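PDB 5U1T: separin from Saccharomyces cerevisiae, which cleaves the cohesin subunit MCD1/SCC1 as a caspase-like cysteine protease, triggering chromosome segregation at the onset of anaphase. Local coordinates for residues K1186-T1197 and T1218-L1229. Residues are numbered along the deposited sequence; the frame is centred on the assembly and turned at random.
Sequences KLLSIINESNQT and TRYDLDKRMQQL
Ile-1190 and Leu-1222 interlock two antiparallel helices, 1180-1198 and 1209-1237, packed side by side within the C50 peptidase region of separase, their local axes 10.0 Å apart at 158°. The packing is knobs-into-holes in both directions. Ile-1190 fills a hole formed by Leu-1222, Arg-1225, Met-1226 and Leu-1229, while Leu-1222 drops among Ile-1190, Glu-1193, Ser-1194 and Thr-1197. The bent end of Met-1226 carries CE to 3.7 Å from Ile-1190 CG2, and Leu-1187 CD1 touches the same methyl. Leu-1229 meets Leu-1187 at about a right angle, its CD2 lying 3.6 Å from Leu-1187 CB.

Polar groups border this apolar seam. The side chain of Arg-1225 runs alongside Ile-1190, pointing the other way, and Leu-1222 CD2 sits over one face of its guanidinium, near the border rather than the middle. Arg-1225 NH1 forms a salt bridge with Glu-1193 OE1 (3.0 Å), on the syn side of the carboxylate, whose plane is turned 61° from the guanidinium. Arg-1225 NH2 adds a weak hydrogen bond to Ser-1189 OG at the guanidinium edge.

Buried Arg-1219 also touches Leu-1577, and its side chain is about 8 Å from that of Cys-1497, the catalytic cysteine by similarity. The chain bends at chi3, directing the guanidinium to two hydroxyls of the facing helix. A leucine in its place would probably leave Ser-1194 OG and Thr-1197 OG1 without these N-H donors and remove the polar link between the helices here. Arg-1219 NH2 donates to Ser-1194 OG at 2.8 Å, tilted out of the guanidinium plane, whereas Arg-1219 NE reaches Thr-1197 OG1 at 3.1 Å, nearly in that plane and fairly straight at 159°.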
# COMPACT_ATOMS: atom_id res chain seq x y z
N LYS A 1186 -24.64 28.99 -26.53
CA LYS A 1186 -24.62 30.30 -27.16
C LYS A 1186 -24.31 31.41 -26.16
O LYS A 1186 -23.56 32.35 -26.46
CB LYS A 1186 -25.96 30.57 -27.84
CG LYS A 1186 -26.07 30.07 -29.28
CD LYS A 1186 -27.49 30.32 -29.81
CE LYS A 1186 -27.59 30.15 -31.33
NZ LYS A 1186 -26.78 28.97 -31.80
N LEU A 1187 -24.88 31.26 -24.96
CA LEU A 1187 -24.72 32.22 -23.87
C LEU A 1187 -23.32 32.24 -23.29
O LEU A 1187 -22.72 33.31 -23.10
CB LEU A 1187 -25.72 31.89 -22.76
CG LEU A 1187 -25.67 32.79 -21.53
CD1 LEU A 1187 -26.16 34.18 -21.86
CD2 LEU A 1187 -26.46 32.17 -20.41
N LEU A 1188 -22.81 31.05 -22.97
CA LEU A 1188 -21.46 30.88 -22.44
C LEU A 1188 -20.44 31.48 -23.41
O LEU A 1188 -19.50 32.17 -22.99
CB LEU A 1188 -21.15 29.41 -22.19
CG LEU A 1188 -21.67 28.82 -20.88
CD1 LEU A 1188 -21.36 27.34 -20.77
CD2 LEU A 1188 -21.10 29.57 -19.70
N SER A 1189 -20.64 31.24 -24.69
CA SER A 1189 -19.80 31.84 -25.70
C SER A 1189 -19.83 33.38 -25.59
O SER A 1189 -18.78 34.01 -25.54
CB SER A 1189 -20.23 31.38 -27.09
OG SER A 1189 -19.87 32.35 -28.07
N ILE A 1190 -21.03 33.96 -25.54
CA ILE A 1190 -21.22 35.40 -25.35
C ILE A 1190 -20.58 35.90 -24.06
O ILE A 1190 -19.80 36.85 -24.08
CB ILE A 1190 -22.73 35.78 -25.31
CG1 ILE A 1190 -23.39 35.57 -26.68
CG2 ILE A 1190 -22.90 37.22 -24.84
CD1 ILE A 1190 -24.90 35.52 -26.63
N ILE A 1191 -20.91 35.24 -22.95
CA ILE A 1191 -20.34 35.59 -21.65
C ILE A 1191 -18.81 35.52 -21.60
O ILE A 1191 -18.15 36.48 -21.16
CB ILE A 1191 -20.91 34.70 -20.54
CG1 ILE A 1191 -22.34 35.12 -20.21
CG2 ILE A 1191 -20.06 34.79 -19.29
CD1 ILE A 1191 -23.03 34.17 -19.29
N ASN A 1192 -18.23 34.41 -22.04
CA ASN A 1192 -16.77 34.27 -22.05
C ASN A 1192 -16.09 35.27 -22.98
O ASN A 1192 -14.94 35.59 -22.79
CB ASN A 1192 -16.37 32.84 -22.42
CG ASN A 1192 -16.79 31.83 -21.37
OD1 ASN A 1192 -16.71 32.09 -20.17
ND2 ASN A 1192 -17.25 30.67 -21.83
N GLU A 1193 -16.80 35.78 -23.99
CA GLU A 1193 -16.23 36.78 -24.89
C GLU A 1193 -16.26 38.16 -24.26
O GLU A 1193 -15.25 38.86 -24.24
CB GLU A 1193 -16.97 36.82 -26.23
CG GLU A 1193 -16.55 35.74 -27.23
CD GLU A 1193 -17.44 35.71 -28.47
OE1 GLU A 1193 -17.74 36.80 -29.02
OE2 GLU A 1193 -17.85 34.60 -28.89
N SER A 1194 -17.43 38.57 -23.77
CA SER A 1194 -17.54 39.82 -23.05
C SER A 1194 -16.60 39.83 -21.83
O SER A 1194 -15.96 40.84 -21.55
CB SER A 1194 -18.98 40.07 -22.60
OG SER A 1194 -19.07 41.27 -21.86
N ASN A 1195 -16.52 38.71 -21.12
CA ASN A 1195 -15.61 38.60 -19.98
C ASN A 1195 -14.21 38.96 -20.43
O ASN A 1195 -13.53 39.80 -19.82
CB ASN A 1195 -15.65 37.20 -19.39
CG ASN A 1195 -16.65 37.07 -18.27
OD1 ASN A 1195 -17.30 38.03 -17.91
ND2 ASN A 1195 -16.78 35.88 -17.71
N GLN A 1196 -13.81 38.33 -21.52
CA GLN A 1196 -12.56 38.61 -22.22
C GLN A 1196 -12.34 40.10 -22.50
O GLN A 1196 -11.26 40.63 -22.21
CB GLN A 1196 -12.55 37.84 -23.53
CG GLN A 1196 -11.55 38.32 -24.50
CD GLN A 1196 -10.26 37.60 -24.32
OE1 GLN A 1196 -10.26 36.37 -24.17
NE2 GLN A 1196 -9.14 38.34 -24.29
N THR A 1197 -13.35 40.78 -23.04
CA THR A 1197 -13.24 42.20 -23.39
C THR A 1197 -12.97 43.06 -22.17
O THR A 1197 -12.57 44.21 -22.26
CB THR A 1197 -14.53 42.73 -24.06
OG1 THR A 1197 -15.62 42.59 -23.15
CG2 THR A 1197 -14.83 41.98 -25.34
N THR A 1218 -17.47 45.59 -30.59
CA THR A 1218 -17.54 44.23 -30.09
C THR A 1218 -18.51 44.08 -28.92
O THR A 1218 -19.27 43.11 -28.88
CB THR A 1218 -16.13 43.71 -29.67
OG1 THR A 1218 -15.33 43.46 -30.84
CG2 THR A 1218 -16.24 42.43 -28.85
N ARG A 1219 -18.50 45.02 -27.97
CA ARG A 1219 -19.37 44.91 -26.81
C ARG A 1219 -20.83 45.23 -27.16
O ARG A 1219 -21.75 44.58 -26.65
CB ARG A 1219 -18.90 45.81 -25.67
CG ARG A 1219 -17.51 45.48 -25.16
CD ARG A 1219 -17.34 45.89 -23.73
NE ARG A 1219 -17.75 44.83 -22.82
CZ ARG A 1219 -18.75 44.94 -21.95
NH1 ARG A 1219 -19.43 46.07 -21.90
NH2 ARG A 1219 -19.07 43.93 -21.15
N TYR A 1220 -21.06 46.21 -28.02
CA TYR A 1220 -22.42 46.50 -28.47
C TYR A 1220 -22.96 45.29 -29.25
O TYR A 1220 -24.17 45.01 -29.26
CB TYR A 1220 -22.47 47.77 -29.33
CG TYR A 1220 -22.87 49.02 -28.57
CD1 TYR A 1220 -21.91 49.82 -27.94
CD2 TYR A 1220 -24.21 49.44 -28.52
CE1 TYR A 1220 -22.28 51.00 -27.25
CE2 TYR A 1220 -24.59 50.62 -27.84
CZ TYR A 1220 -23.60 51.39 -27.20
OH TYR A 1220 -23.96 52.55 -26.51
N ASP A 1221 -22.06 44.57 -29.89
CA ASP A 1221 -22.41 43.39 -30.66
C ASP A 1221 -22.71 42.20 -29.78
O ASP A 1221 -23.61 41.40 -30.05
CB ASP A 1221 -21.28 43.05 -31.61
CG ASP A 1221 -21.75 42.24 -32.76
OD1 ASP A 1221 -21.82 41.00 -32.63
OD2 ASP A 1221 -22.09 42.87 -33.79
N LEU A 1222 -21.92 42.06 -28.73
CA LEU A 1222 -22.12 41.04 -27.73
C LEU A 1222 -23.44 41.29 -27.01
O LEU A 1222 -24.15 40.35 -26.67
CB LEU A 1222 -20.95 41.02 -26.75
CG LEU A 1222 -19.70 40.31 -27.25
CD1 LEU A 1222 -18.49 40.58 -26.35
CD2 LEU A 1222 -19.98 38.82 -27.34
N ASP A 1223 -23.76 42.57 -26.80
CA ASP A 1223 -25.00 42.94 -26.13
C ASP A 1223 -26.20 42.55 -26.98
O ASP A 1223 -27.19 42.06 -26.44
CB ASP A 1223 -25.01 44.44 -25.81
CG ASP A 1223 -26.20 44.86 -24.94
OD1 ASP A 1223 -26.16 44.65 -23.71
OD2 ASP A 1223 -27.18 45.43 -25.49
N LYS A 1224 -26.12 42.73 -28.30
CA LYS A 1224 -27.25 42.40 -29.17
C LYS A 1224 -27.42 40.89 -29.28
O LYS A 1224 -28.56 40.40 -29.33
CB LYS A 1224 -27.09 42.99 -30.57
CG LYS A 1224 -28.32 42.75 -31.48
CD LYS A 1224 -28.13 43.36 -32.88
CE LYS A 1224 -29.42 43.36 -33.73
NZ LYS A 1224 -29.62 44.59 -34.63
N ARG A 1225 -26.30 40.17 -29.35
CA ARG A 1225 -26.35 38.72 -29.39
C ARG A 1225 -27.07 38.17 -28.17
O ARG A 1225 -27.89 37.25 -28.28
CB ARG A 1225 -24.95 38.14 -29.50
CG ARG A 1225 -24.32 38.34 -30.85
CD ARG A 1225 -22.88 37.82 -30.86
NE ARG A 1225 -22.71 36.55 -30.16
CZ ARG A 1225 -21.53 35.97 -29.93
NH1 ARG A 1225 -20.41 36.55 -30.34
NH2 ARG A 1225 -21.47 34.80 -29.29
N MET A 1226 -26.80 38.75 -26.99
CA MET A 1226 -27.45 38.27 -25.78
C MET A 1226 -28.94 38.63 -25.72
O MET A 1226 -29.77 37.81 -25.33
CB MET A 1226 -26.78 38.81 -24.53
CG MET A 1226 -27.44 38.23 -23.29
SD MET A 1226 -26.65 38.62 -21.74
CE MET A 1226 -25.07 37.77 -21.95
N GLN A 1227 -29.26 39.86 -26.10
CA GLN A 1227 -30.65 40.27 -26.21
C GLN A 1227 -31.44 39.34 -27.14
O GLN A 1227 -32.58 38.97 -26.85
CB GLN A 1227 -30.75 41.70 -26.72
CG GLN A 1227 -32.18 42.09 -27.12
CD GLN A 1227 -32.28 43.51 -27.63
OE1 GLN A 1227 -31.51 43.93 -28.51
NE2 GLN A 1227 -33.22 44.27 -27.07
N GLN A 1228 -30.83 38.97 -28.26
CA GLN A 1228 -31.48 38.12 -29.23
C GLN A 1228 -31.71 36.73 -28.65
O GLN A 1228 -32.78 36.16 -28.84
CB GLN A 1228 -30.65 38.04 -30.51
CG GLN A 1228 -31.05 39.08 -31.54
CD GLN A 1228 -29.96 39.32 -32.57
OE1 GLN A 1228 -28.89 38.69 -32.53
NE2 GLN A 1228 -30.21 40.26 -33.49
N LEU A 1229 -30.73 36.20 -27.93
CA LEU A 1229 -30.86 34.87 -27.35
C LEU A 1229 -32.01 34.82 -26.35
O LEU A 1229 -32.78 33.87 -26.32
CB LEU A 1229 -29.54 34.46 -26.68
CG LEU A 1229 -29.49 33.14 -25.91
CD1 LEU A 1229 -29.78 31.96 -26.83
CD2 LEU A 1229 -28.14 32.98 -25.25